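Local structure of carboxylesterase SOBER1 (Arabidopsis thaliana, 6AVX) at residues T26-S31 and A36-P41; G127-S132 and E205-R210; A87-E92 and L119-T124. The protein hydrolyses short-chain carboxylic esters and phosphatidylcholine and restrains the plant hypersensitive response to the bacterial effector AvrBsT. The protein carries 1 engineered substitution. One frame throughout, in Å; residues are numbered along the deposited sequence. Where two conformers were deposited one is given.

Contact 1: T26-S31 and A36-P41; sequences TQFKSS and ASWLFP
F28 and W38 form a T-shaped (edge-to-face) aromatic pair, and this one pair accounts for nearly all of the contact between T26-S31 and A36-P41. The six-membered ring of the indole turns its edge to the phenyl face, with centroids 5.0 Å apart and planes at 72°. W38 CH2 is the leading atom: it stands over the middle of the F28 ring and comes within 3.7 Å of F28 CD1, while W38 CZ2 lies over the inner end of the phenyl group, 3.8 Å from F28 CG. With its CG anti to the carbonyl carbon (chi1 -68°), the indole of W38 reaches from the strand to the F28 ring, and the two side chains meet nearly at right angles.

The pair joins an outermost strand of the parallel sheet of this alpha/beta hydrolase, 37-39, to the irregular segment leading into it. S37 and L39 hydrogen-bond through their backbones to strand 7-11, and W38 also packs on I8 of that strand; F28 rests on E205 of helix 198-212.

No hydrogen bond links the two segments. K29 NZ donates to T26 O over 2.9 Å, folding the lysine back along its own segment, and Q27 O accepts a hydrogen bond from K202 NZ.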
ATOM      1  N   THR A  26     -13.054  -2.320 -11.772  1.00  9.74           N
ATOM      2  CA  THR A  26     -13.732  -2.024 -13.029  1.00 13.51           C
ATOM      3  C   THR A  26     -13.078  -0.888 -13.789  1.00 12.29           C
ATOM      4  O   THR A  26     -13.420  -0.677 -14.952  1.00 13.39           O
ATOM      5  CB  THR A  26     -15.227  -1.719 -12.826  1.00 14.64           C
ATOM      6  OG1 THR A  26     -15.406  -0.441 -12.200  1.00 17.22           O
ATOM      7  CG2 THR A  26     -15.880  -2.790 -11.999  1.00 21.35           C
ATOM      8  N   GLN A  27     -12.162  -0.140 -13.172  1.00 10.81           N
ATOM      9  CA  GLN A  27     -11.384   0.855 -13.899  1.00 11.75           C
ATOM     10  C   GLN A  27     -10.172   0.250 -14.593  1.00 10.10           C
ATOM     11  O   GLN A  27      -9.512   0.938 -15.378  1.00 11.46           O
ATOM     12  CB  GLN A  27     -10.938   1.960 -12.937  1.00 11.17           C
ATOM     13  CG  GLN A  27     -12.096   2.766 -12.388  1.00 16.83           C
ATOM     14  CD  GLN A  27     -12.885   3.427 -13.492  1.00 20.97           C
ATOM     15  OE1 GLN A  27     -12.307   3.994 -14.419  1.00 22.30           O
ATOM     16  NE2 GLN A  27     -14.204   3.338 -13.413  1.00 34.17           N
ATOM     17  N   PHE A  28      -9.867  -1.014 -14.320  1.00  8.58           N
ATOM     18  CA  PHE A  28      -8.760  -1.723 -14.954  1.00  8.88           C
ATOM     19  C   PHE A  28      -9.393  -2.545 -16.070  1.00  9.04           C
ATOM     20  O   PHE A  28      -9.738  -3.719 -15.907  1.00 11.19           O
ATOM     21  CB  PHE A  28      -8.037  -2.606 -13.936  1.00  8.91           C
ATOM     22  CG  PHE A  28      -7.271  -1.831 -12.893  1.00  9.05           C
ATOM     23  CD1 PHE A  28      -7.925  -1.058 -11.943  1.00  9.13           C
ATOM     24  CD2 PHE A  28      -5.888  -1.888 -12.853  1.00 10.53           C
ATOM     25  CE1 PHE A  28      -7.214  -0.339 -10.983  1.00 10.00           C
ATOM     26  CE2 PHE A  28      -5.173  -1.172 -11.896  1.00 11.89           C
ATOM     27  CZ  PHE A  28      -5.840  -0.400 -10.968  1.00 11.15           C
ATOM     28  N   LYS A  29      -9.584  -1.888 -17.214  1.00  8.63           N
ATOM     29  CA  LYS A  29     -10.394  -2.405 -18.313  1.00  8.95           C
ATOM     30  C   LYS A  29      -9.584  -3.092 -19.403  1.00 10.35           C
ATOM     31  O   LYS A  29     -10.170  -3.557 -20.387  1.00 12.67           O
ATOM     32  CB  LYS A  29     -11.215  -1.266 -18.928  1.00  9.93           C
ATOM     33  CG  LYS A  29     -12.200  -0.664 -17.972  1.00 10.46           C
ATOM     34  CD  LYS A  29     -13.047   0.378 -18.669  1.00 12.17           C
ATOM     35  CE  LYS A  29     -14.006   1.076 -17.724  1.00 18.33           C
ATOM     36  NZ  LYS A  29     -15.057   0.170 -17.211  1.00 21.00           N
ATOM     37  N   SER A  30      -8.272  -3.189 -19.258  1.00  8.89           N
ATOM     38  CA  SER A  30      -7.446  -3.745 -20.319  1.00  9.62           C
ATOM     39  C   SER A  30      -7.654  -5.246 -20.475  1.00 10.13           C
ATOM     40  O   SER A  30      -8.003  -5.959 -19.534  1.00 10.01           O
ATOM     41  CB  SER A  30      -5.971  -3.486 -20.039  1.00 10.99           C
ATOM     42  OG  SER A  30      -5.550  -4.167 -18.873  1.00 12.00           O
ATOM     43  N   SER A  31      -7.393  -5.736 -21.687  1.00  8.87           N
ATOM     44  CA  SER A  31      -7.342  -7.180 -21.899  1.00  9.84           C
ATOM     45  C   SER A  31      -6.318  -7.836 -20.986  1.00  9.95           C
ATOM     46  O   SER A  31      -6.556  -8.919 -20.444  1.00 10.16           O
ATOM     47  CB  SER A  31      -7.017  -7.489 -23.356  1.00 10.60           C
ATOM     48  OG  SER A  31      -8.022  -7.000 -24.216  1.00 12.46           O
ATOM     49  N   ALA A  36      -7.225 -11.033 -14.071  1.00  8.55           N
ATOM     50  CA  ALA A  36      -6.623 -10.896 -12.754  1.00  7.93           C
ATOM     51  C   ALA A  36      -7.597 -11.330 -11.676  1.00  9.04           C
ATOM     52  O   ALA A  36      -8.809 -11.091 -11.764  1.00  9.95           O
ATOM     53  CB  ALA A  36      -6.203  -9.448 -12.515  1.00  9.80           C
ATOM     54  N   SER A  37      -7.054 -11.965 -10.650  1.00  8.15           N
ATOM     55  CA  SER A  37      -7.802 -12.320  -9.453  0.51  8.44           C
ATOM     56  C   SER A  37      -7.594 -11.219  -8.425  1.00  8.38           C
ATOM     57  O   SER A  37      -6.469 -11.009  -7.964  1.00 10.50           O
ATOM     58  CB  SER A  37      -7.295 -13.644  -8.888  0.51  9.49           C
ATOM     59  OG  SER A  37      -7.945 -13.956  -7.665  0.51 12.27           O
ATOM     60  N   TRP A  38      -8.655 -10.517  -8.078  1.00  8.03           N
ATOM     61  CA  TRP A  38      -8.588  -9.420  -7.128  1.00  7.23           C
ATOM     62  C   TRP A  38      -9.063  -9.886  -5.764  1.00  8.02           C
ATOM     63  O   TRP A  38      -9.937 -10.753  -5.654  1.00 10.19           O
ATOM     64  CB  TRP A  38      -9.517  -8.292  -7.564  1.00  9.32           C
ATOM     65  CG  TRP A  38      -9.123  -7.587  -8.798  1.00  8.66           C
ATOM     66  CD1 TRP A  38      -9.313  -8.009 -10.082  1.00 12.52           C
ATOM     67  CD2 TRP A  38      -8.481  -6.320  -8.886  1.00  8.77           C
ATOM     68  NE1 TRP A  38      -8.822  -7.077 -10.956  1.00 12.07           N
ATOM     69  CE2 TRP A  38      -8.321  -6.019 -10.252  1.00  9.93           C
ATOM     70  CE3 TRP A  38      -8.051  -5.392  -7.945  1.00  9.06           C
ATOM     71  CZ2 TRP A  38      -7.728  -4.847 -10.693  1.00 10.95           C
ATOM     72  CZ3 TRP A  38      -7.471  -4.227  -8.388  1.00 11.24           C
ATOM     73  CH2 TRP A  38      -7.317  -3.963  -9.757  1.00 11.35           C
ATOM     74  N   LEU A  39      -8.515  -9.275  -4.714  1.00  6.39           N
ATOM     75  CA  LEU A  39      -9.015  -9.496  -3.368  1.00  6.94           C
ATOM     76  C   LEU A  39      -9.026  -8.181  -2.613  1.00  6.69           C
ATOM     77  O   LEU A  39      -8.026  -7.462  -2.590  1.00  6.74           O
ATOM     78  CB  LEU A  39      -8.159 -10.526  -2.642  1.00  7.64           C
ATOM     79  CG  LEU A  39      -8.716 -10.966  -1.301  1.00  9.49           C
ATOM     80  CD1 LEU A  39     -10.018 -11.740  -1.466  1.00 13.13           C
ATOM     81  CD2 LEU A  39      -7.695 -11.815  -0.576  1.00 12.86           C
ATOM     82  N   PHE A  40     -10.174  -7.868  -2.027  1.00  5.85           N
ATOM     83  CA  PHE A  40     -10.394  -6.636  -1.282  1.00  6.58           C
ATOM     84  C   PHE A  40     -10.796  -7.026   0.137  1.00  7.12           C
ATOM     85  O   PHE A  40     -11.993  -7.083   0.450  1.00  7.56           O
ATOM     86  CB  PHE A  40     -11.506  -5.810  -1.922  1.00  7.39           C
ATOM     87  CG  PHE A  40     -11.134  -5.184  -3.248  1.00  6.97           C
ATOM     88  CD1 PHE A  40     -10.804  -3.856  -3.317  1.00  7.53           C
ATOM     89  CD2 PHE A  40     -11.132  -5.931  -4.426  1.00  6.77           C
ATOM     90  CE1 PHE A  40     -10.467  -3.272  -4.523  1.00  8.11           C
ATOM     91  CE2 PHE A  40     -10.809  -5.330  -5.637  1.00  7.56           C
ATOM     92  CZ  PHE A  40     -10.478  -4.015  -5.671  1.00  8.16           C
ATOM     93  N   PRO A  41      -9.831  -7.299   1.016  1.00  6.25           N
ATOM     94  CA  PRO A  41     -10.153  -7.669   2.403  1.00  6.19           C
ATOM     95  C   PRO A  41     -10.659  -6.467   3.178  1.00  6.38           C
ATOM     96  O   PRO A  41     -10.541  -5.315   2.742  1.00  6.94           O
ATOM     97  CB  PRO A  41      -8.816  -8.166   2.957  1.00  7.77           C
ATOM     98  CG  PRO A  41      -7.806  -7.392   2.178  1.00  6.96           C
ATOM     99  CD  PRO A  41      -8.383  -7.319   0.781  1.00  6.16           C
TER

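Contact 2: G127-S132 and E205-R210; sequences GGAVLS and ESWIKR
The strand that carries G127, G128 and A129 and the helix that carries W207 run almost exactly antiparallel, at 171° between their N-to-C directions, and their axes approach to 10.3 Å. The closest pair of CA atoms is that of G127 and I208, 7.6 Å apart. This is the helix-on-sheet layering of the alpha/beta hydrolase fold: strand 127-131 is an inner member of the parallel sheet, with backbone hydrogen bonds to I104 and G106 on one flank and to P153 and L155 on the other, and helix 198-212, the last helix modelled, packs against one face.

From that helix W207 points onto the start of the strand, and its indole enters with the outer rim of the six-membered ring. CG of W207 is anti to the backbone N (chi1 167°), which carries the ring off the helix toward the strand. The indole sits directly against the glycine backbone: W207 CH2 approaches between the two glycines, 3.7 Å from G127 CA. A129 directs its methyl group at the helix, and A129 CB packs against W207 CZ3 at 3.9 Å.

All four touching residues are buried and no hydrogen bond crosses between the segments; the contact is van der Waals packing. L155 of the next strand also touches the indole, while I204, just before 205-210 in the same helix, shares the methyl of A129. At the ring edge, in the plane of the indole, G128 N lies 3.6 Å from W207 CH2.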
ATOM      1  N   GLY A 127       4.813  -6.181  -7.412  1.00  6.68           N
ATOM      2  CA  GLY A 127       4.941  -4.778  -7.112  1.00  7.28           C
ATOM      3  C   GLY A 127       4.086  -4.360  -5.940  1.00  5.77           C
ATOM      4  O   GLY A 127       3.142  -5.057  -5.556  1.00  6.85           O
ATOM      5  N   GLY A 128       4.404  -3.193  -5.409  1.00  6.01           N
ATOM      6  CA  GLY A 128       3.584  -2.520  -4.424  1.00  6.48           C
ATOM      7  C   GLY A 128       3.184  -1.157  -4.945  1.00  6.05           C
ATOM      8  O   GLY A 128       4.059  -0.349  -5.293  1.00  7.07           O
ATOM      9  N   ALA A 129       1.882  -0.885  -5.019  1.00  6.11           N
ATOM     10  CA  ALA A 129       1.371   0.414  -5.460  1.00  5.86           C
ATOM     11  C   ALA A 129       0.790   1.123  -4.250  1.00  5.79           C
ATOM     12  O   ALA A 129      -0.216   0.679  -3.684  1.00  7.16           O
ATOM     13  CB  ALA A 129       0.303   0.250  -6.529  1.00  6.65           C
ATOM     14  N   VAL A 130       1.444   2.189  -3.831  1.00  5.22           N
ATOM     15  CA  VAL A 130       1.021   2.991  -2.689  1.00  6.17           C
ATOM     16  C   VAL A 130       0.295   4.211  -3.229  1.00  6.63           C
ATOM     17  O   VAL A 130       0.839   4.928  -4.079  1.00  6.37           O
ATOM     18  CB  VAL A 130       2.246   3.417  -1.863  1.00  5.95           C
ATOM     19  CG1 VAL A 130       1.840   4.373  -0.750  1.00  6.70           C
ATOM     20  CG2 VAL A 130       3.000   2.194  -1.328  1.00  6.45           C
ATOM     21  N   LEU A 131      -0.924   4.459  -2.754  1.00  5.47           N
ATOM     22  CA  LEU A 131      -1.671   5.657  -3.138  1.00  5.46           C
ATOM     23  C   LEU A 131      -1.825   6.514  -1.897  1.00  5.31           C
ATOM     24  O   LEU A 131      -2.491   6.119  -0.932  1.00  6.29           O
ATOM     25  CB  LEU A 131      -3.036   5.315  -3.731  1.00  6.28           C
ATOM     26  CG  LEU A 131      -3.058   4.590  -5.082  1.00  5.50           C
ATOM     27  CD1 LEU A 131      -2.754   3.099  -4.950  1.00  6.85           C
ATOM     28  CD2 LEU A 131      -4.409   4.782  -5.741  1.00  6.81           C
ATOM     29  N   SER A 132      -1.186   7.666  -1.895  1.00  5.46           N
ATOM     30  CA  SER A 132      -1.386   8.651  -0.836  1.00  5.25           C
ATOM     31  C   SER A 132      -1.102   8.083   0.548  1.00  5.98           C
ATOM     32  O   SER A 132      -1.799   8.371   1.517  1.00  6.05           O
ATOM     33  CB  SER A 132      -2.792   9.234  -0.905  1.00  6.60           C
ATOM     34  OG  SER A 132      -3.072   9.682  -2.230  1.00  8.35           O
ATOM     35  N   GLU A 205      -2.457   0.696 -13.660  1.00  8.18           N
ATOM     36  CA  GLU A 205      -2.708  -0.414 -14.578  1.00  7.92           C
ATOM     37  C   GLU A 205      -1.581  -0.546 -15.589  1.00  7.70           C
ATOM     38  O   GLU A 205      -1.101  -1.651 -15.853  1.00  7.68           O
ATOM     39  CB  GLU A 205      -4.037  -0.216 -15.301  1.00  7.79           C
ATOM     40  CG  GLU A 205      -4.327  -1.308 -16.344  1.00  9.74           C
ATOM     41  CD  GLU A 205      -5.670  -1.148 -17.005  1.00  8.93           C
ATOM     42  OE1 GLU A 205      -6.042   0.012 -17.268  1.00 11.94           O
ATOM     43  OE2 GLU A 205      -6.351  -2.162 -17.215  1.00  9.57           O
ATOM     44  N   SER A 206      -1.150   0.570 -16.166  1.00  7.97           N
ATOM     45  CA  SER A 206      -0.063   0.527 -17.141  1.00  9.15           C
ATOM     46  C   SER A 206       1.224   0.009 -16.511  1.00  8.40           C
ATOM     47  O   SER A 206       1.988  -0.720 -17.155  1.00  8.75           O
ATOM     48  CB  SER A 206       0.157   1.912 -17.736  1.00 11.98           C
ATOM     49  OG  SER A 206      -0.964   2.315 -18.498  1.00 16.71           O
ATOM     50  N   TRP A 207       1.502   0.411 -15.266  1.00  8.26           N
ATOM     51  CA  TRP A 207       2.682  -0.067 -14.546  1.00  7.66           C
ATOM     52  C   TRP A 207       2.602  -1.567 -14.281  1.00  7.06           C
ATOM     53  O   TRP A 207       3.585  -2.282 -14.480  1.00  8.71           O
ATOM     54  CB  TRP A 207       2.807   0.748 -13.262  1.00  8.72           C
ATOM     55  CG  TRP A 207       3.761   0.269 -12.207  1.00 10.98           C
ATOM     56  CD1 TRP A 207       5.104   0.497 -12.125  1.00 15.76           C
ATOM     57  CD2 TRP A 207       3.404  -0.463 -11.028  1.00 11.75           C
ATOM     58  NE1 TRP A 207       5.599  -0.062 -10.960  1.00 11.51           N
ATOM     59  CE2 TRP A 207       4.576  -0.655 -10.275  1.00 13.65           C
ATOM     60  CE3 TRP A 207       2.203  -0.960 -10.537  1.00 13.19           C
ATOM     61  CZ2 TRP A 207       4.575  -1.337  -9.053  1.00 10.92           C
ATOM     62  CZ3 TRP A 207       2.206  -1.636  -9.330  1.00 12.87           C
ATOM     63  CH2 TRP A 207       3.380  -1.811  -8.604  1.00 13.07           C
ATOM     64  N   ILE A 208       1.441  -2.072 -13.868  1.00  7.23           N
ATOM     65  CA  ILE A 208       1.286  -3.516 -13.712  1.00  8.27           C
ATOM     66  C   ILE A 208       1.540  -4.225 -15.035  1.00  8.42           C
ATOM     67  O   ILE A 208       2.250  -5.237 -15.089  1.00  9.04           O
ATOM     68  CB  ILE A 208      -0.099  -3.863 -13.137  1.00  7.68           C
ATOM     69  CG1 ILE A 208      -0.216  -3.331 -11.711  1.00  8.54           C
ATOM     70  CG2 ILE A 208      -0.303  -5.365 -13.140  1.00 10.35           C
ATOM     71  CD1 ILE A 208      -1.602  -3.502 -11.088  1.00 11.98           C
ATOM     72  N   LYS A 209       0.956  -3.711 -16.120  1.00  8.67           N
ATOM     73  CA  LYS A 209       1.162  -4.312 -17.436  1.00  9.23           C
ATOM     74  C   LYS A 209       2.635  -4.354 -17.802  1.00  9.37           C
ATOM     75  O   LYS A 209       3.120  -5.354 -18.341  1.00  9.95           O
ATOM     76  CB  LYS A 209       0.384  -3.540 -18.492  1.00 11.10           C
ATOM     77  CG  LYS A 209      -1.116  -3.788 -18.395  1.00 12.42           C
ATOM     78  CD  LYS A 209      -1.920  -2.875 -19.288  1.00 17.24           C
ATOM     79  CE  LYS A 209      -1.459  -2.947 -20.720  1.00 18.01           C
ATOM     80  NZ  LYS A 209      -2.404  -2.210 -21.614  1.00 31.12           N
ATOM     81  N   ARG A 210       3.354  -3.270 -17.553  1.00  8.64           N
ATOM     82  CA  ARG A 210       4.780  -3.229 -17.865  1.00 10.07           C
ATOM     83  C   ARG A 210       5.550  -4.226 -17.021  1.00 11.38           C
ATOM     84  O   ARG A 210       6.461  -4.907 -17.513  1.00 12.33           O
ATOM     85  CB  ARG A 210       5.316  -1.824 -17.627  1.00 13.00           C
ATOM     86  CG  ARG A 210       6.772  -1.612 -18.001  1.00 23.11           C
ATOM     87  CD  ARG A 210       7.192  -0.162 -17.755  1.00 36.94           C
ATOM     88  NE  ARG A 210       6.063   0.743 -17.969  1.00 42.24           N
ATOM     89  CZ  ARG A 210       5.455   1.459 -17.024  1.00 37.24           C
ATOM     90  NH1 ARG A 210       5.874   1.436 -15.765  1.00 43.83           N
ATOM     91  NH2 ARG A 210       4.421   2.221 -17.349  1.00 27.77           N
TER

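Contact 3: A87-E92 and L119-T124; sequences AIIDQE and LLYPKT
Y121 reaches helix 75-94 with both its ring and its hydroxyl: I89 lies over one face of the ring, and D90 accepts a hydrogen bond from the phenol. With chi1 at -160°, CG anti to the backbone N, the ring of Y121 reaches toward helix 75-94.

The gamma-methyl of I89 does most of the apolar work. In the conformer described, I89 CG2 is 3.9 Å from the ring centroid and 28° off the ring normal, a CH-pi contact displaced toward the hydroxyl end; its closest ring atom is Y121 CZ, at 3.4 Å. It is the CG2 branch, anti to the backbone N of I89, that meets the tyrosine. The isoleucine and tyrosine side chains run alongside one another, pointing opposite ways.

The first bond of the D90 side chain runs across rather than at the tyrosine; from there the carboxylate comes round to the hydroxyl. Y121 OH donates to D90 OD1 (2.6 Å), which accepts through its anti lone pair, and the carboxylate plane is turned 47° from the ring. The short bond ties down the far end of an otherwise buried ring at an exposed residue of the helix. P122 CD lies above a ring face of the preceding Y121, toward its rim.

H86, a turn back in helix 75-94, meets Y121 edge-to-face, and I93 touches it from the next turn. The tyrosine thus joins the chain between helix 109-120 and strand 127-131 to helix 75-94, whose I88 and E92 pack on F7 of strand 7-11.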
ATOM      1  N   ALA A  87      -0.249 -13.583   5.574  1.00  7.92           N
ATOM      2  CA  ALA A  87      -1.003 -14.835   5.519  1.00  8.35           C
ATOM      3  C   ALA A  87      -1.755 -14.951   4.201  1.00  7.89           C
ATOM      4  O   ALA A  87      -1.801 -16.029   3.590  1.00  8.65           O
ATOM      5  CB  ALA A  87      -1.960 -14.918   6.713  1.00 10.72           C
ATOM      6  N   ILE A  88      -2.339 -13.846   3.733  1.00  7.15           N
ATOM      7  CA  ILE A  88      -3.064 -13.855   2.464  1.00  7.52           C
ATOM      8  C   ILE A  88      -2.109 -14.154   1.319  1.00  7.77           C
ATOM      9  O   ILE A  88      -2.392 -14.981   0.440  1.00  8.60           O
ATOM     10  CB  ILE A  88      -3.782 -12.511   2.254  1.00  7.86           C
ATOM     11  CG1 ILE A  88      -4.899 -12.323   3.288  1.00 10.56           C
ATOM     12  CG2 ILE A  88      -4.329 -12.403   0.820  1.00  9.71           C
ATOM     13  CD1 ILE A  88      -5.491 -10.921   3.315  1.00 12.07           C
ATOM     14  N   ILE A  89      -0.970 -13.463   1.290  1.00  6.71           N
ATOM     15  CA  ILE A  89      -0.002 -13.664   0.214  0.62  8.08           C
ATOM     16  C   ILE A  89       0.534 -15.088   0.256  1.00  7.37           C
ATOM     17  O   ILE A  89       0.662 -15.750  -0.785  1.00  8.89           O
ATOM     18  CB  ILE A  89       1.138 -12.633   0.300  0.62  7.43           C
ATOM     19  CG1 ILE A  89       0.606 -11.193   0.215  0.62  7.21           C
ATOM     20  CG2 ILE A  89       2.156 -12.884  -0.810  0.62  7.24           C
ATOM     21  CD1 ILE A  89       1.576 -10.167   0.750  0.62  9.02           C
ATOM     22  N   ASP A  90       0.891 -15.563   1.454  1.00  8.37           N
ATOM     23  CA  ASP A  90       1.390 -16.928   1.618  1.00  8.32           C
ATOM     24  C   ASP A  90       0.425 -17.934   1.009  1.00  9.56           C
ATOM     25  O   ASP A  90       0.839 -18.880   0.323  1.00 10.17           O
ATOM     26  CB  ASP A  90       1.542 -17.273   3.101  1.00  9.16           C
ATOM     27  CG  ASP A  90       2.748 -16.634   3.770  1.00  9.18           C
ATOM     28  OD1 ASP A  90       3.615 -16.040   3.110  1.00  9.83           O
ATOM     29  OD2 ASP A  90       2.814 -16.787   5.010  1.00 10.43           O
ATOM     30  N   GLN A  91      -0.860 -17.776   1.289  1.00  9.42           N
ATOM     31  CA  GLN A  91      -1.837 -18.750   0.807  1.00  9.72           C
ATOM     32  C   GLN A  91      -1.968 -18.699  -0.712  1.00 10.24           C
ATOM     33  O   GLN A  91      -2.058 -19.747  -1.371  1.00 12.26           O
ATOM     34  CB  GLN A  91      -3.182 -18.501   1.477  1.00 11.85           C
ATOM     35  CG  GLN A  91      -4.294 -19.444   1.019  1.00 16.12           C
ATOM     36  CD  GLN A  91      -4.042 -20.886   1.409  1.00 42.79           C
ATOM     37  OE1 GLN A  91      -3.222 -21.175   2.283  1.00 32.41           O
ATOM     38  NE2 GLN A  91      -4.753 -21.803   0.759  1.00 37.97           N
ATOM     39  N   GLU A  92      -1.975 -17.499  -1.294  1.00  9.13           N
ATOM     40  CA  GLU A  92      -2.059 -17.386  -2.743  1.00 10.52           C
ATOM     41  C   GLU A  92      -0.859 -18.049  -3.410  1.00 10.69           C
ATOM     42  O   GLU A  92      -1.015 -18.774  -4.403  1.00 11.93           O
ATOM     43  CB  GLU A  92      -2.179 -15.914  -3.126  1.00 10.27           C
ATOM     44  CG  GLU A  92      -2.326 -15.637  -4.607  1.00 15.74           C
ATOM     45  CD  GLU A  92      -3.639 -16.126  -5.222  1.00 12.57           C
ATOM     46  OE1 GLU A  92      -4.627 -16.358  -4.494  1.00 14.25           O
ATOM     47  OE2 GLU A  92      -3.660 -16.277  -6.462  1.00 20.37           O
ATOM     48  N   LEU A 119       7.751  -4.758   1.878  1.00  5.30           N
ATOM     49  CA  LEU A 119       9.158  -4.659   2.272  1.00  6.03           C
ATOM     50  C   LEU A 119       9.562  -5.737   3.264  1.00  5.58           C
ATOM     51  O   LEU A 119      10.763  -6.013   3.403  1.00  6.30           O
ATOM     52  CB  LEU A 119       9.451  -3.280   2.876  1.00  8.05           C
ATOM     53  CG  LEU A 119       9.272  -2.067   1.963  1.00 11.46           C
ATOM     54  CD1 LEU A 119       9.428  -0.760   2.739  1.00 14.41           C
ATOM     55  CD2 LEU A 119      10.256  -2.127   0.823  1.00 21.45           C
ATOM     56  N   LEU A 120       8.611  -6.325   3.964  1.00  5.40           N
ATOM     57  CA  LEU A 120       8.905  -7.383   4.919  1.00  5.73           C
ATOM     58  C   LEU A 120       8.628  -8.775   4.368  1.00  6.19           C
ATOM     59  O   LEU A 120       8.857  -9.758   5.074  1.00  6.12           O
ATOM     60  CB  LEU A 120       8.125  -7.157   6.218  1.00  5.82           C
ATOM     61  CG  LEU A 120       8.669  -5.988   7.043  1.00  6.35           C
ATOM     62  CD1 LEU A 120       7.651  -5.524   8.069  1.00  7.72           C
ATOM     63  CD2 LEU A 120       9.995  -6.375   7.746  1.00  7.61           C
ATOM     64  N   TYR A 121       8.130  -8.895   3.142  1.00  5.99           N
ATOM     65  CA  TYR A 121       7.799 -10.218   2.624  1.00  5.21           C
ATOM     66  C   TYR A 121       9.080 -10.950   2.198  1.00  6.43           C
ATOM     67  O   TYR A 121       9.987 -10.332   1.637  1.00  7.14           O
ATOM     68  CB  TYR A 121       6.831 -10.113   1.422  1.00  6.39           C
ATOM     69  CG  TYR A 121       6.132 -11.431   1.216  1.00  4.94           C
ATOM     70  CD1 TYR A 121       6.399 -12.241   0.113  1.00  5.91           C
ATOM     71  CD2 TYR A 121       5.246 -11.908   2.159  1.00  6.51           C
ATOM     72  CE1 TYR A 121       5.808 -13.469  -0.027  1.00  6.23           C
ATOM     73  CE2 TYR A 121       4.645 -13.152   2.026  1.00  7.11           C
ATOM     74  CZ  TYR A 121       4.937 -13.925   0.917  1.00  6.75           C
ATOM     75  OH  TYR A 121       4.355 -15.176   0.777  1.00  8.29           O
ATOM     76  N   PRO A 122       9.190 -12.266   2.451  1.00  5.64           N
ATOM     77  CA  PRO A 122      10.463 -12.953   2.160  1.00  5.90           C
ATOM     78  C   PRO A 122      10.789 -13.112   0.696  1.00  6.21           C
ATOM     79  O   PRO A 122      11.935 -13.459   0.380  1.00  7.87           O
ATOM     80  CB  PRO A 122      10.295 -14.319   2.833  1.00  7.64           C
ATOM     81  CG  PRO A 122       9.280 -14.105   3.899  1.00  9.74           C
ATOM     82  CD  PRO A 122       8.334 -13.069   3.339  1.00  7.97           C
ATOM     83  N   LYS A 123       9.832 -12.904  -0.207  1.00  6.41           N
ATOM     84  CA  LYS A 123      10.011 -13.115  -1.635  1.00  5.87           C
ATOM     85  C   LYS A 123       9.749 -11.835  -2.420  1.00  7.14           C
ATOM     86  O   LYS A 123       9.005 -10.956  -1.974  1.00  6.83           O
ATOM     87  CB  LYS A 123       9.070 -14.211  -2.122  1.00  9.10           C
ATOM     88  CG  LYS A 123       9.378 -15.537  -1.416  1.00 11.18           C
ATOM     89  CD  LYS A 123       8.438 -16.637  -1.800  1.00 13.14           C
ATOM     90  CE  LYS A 123       8.762 -17.912  -1.023  1.00 16.59           C
ATOM     91  NZ  LYS A 123       7.740 -18.949  -1.253  1.00 18.32           N
ATOM     92  N   THR A 124      10.382 -11.730  -3.581  1.00  6.51           N
ATOM     93  CA  THR A 124      10.093 -10.650  -4.518  1.00  7.22           C
ATOM     94  C   THR A 124       8.686 -10.819  -5.059  1.00  6.94           C
ATOM     95  O   THR A 124       8.307 -11.902  -5.512  1.00  7.71           O
ATOM     96  CB  THR A 124      11.071 -10.668  -5.695  1.00  6.77           C
ATOM     97  OG1 THR A 124      12.419 -10.733  -5.200  1.00  7.51           O
ATOM     98  CG2 THR A 124      10.889  -9.433  -6.570  1.00  8.59           C
TER

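Along the chain contact 1 closes first, contact 3 follows, and contact 2 comes last. Contacts 1 and 2 have centres 12 Å apart, reach the same parallel sheet through strands 37-39 and 127-131, and touch directly: S30 OG lies 2.7 Å from E205 OE2, a probable hydrogen bond. Contact 3 lies about 19 Å from contact 1 and 17 Å from contact 2, centre to centre. L39 CD2 meets I88 CG2 at 3.7 Å, linking contacts 1 and 3. Contact 2 seats helix 198-212 on the hydrolase sheet, contact 1 ties the edge strand to the loop before it, and contact 3 ties helix 75-94 to the chain after helix 109-120, all away from the predicted catalytic residues.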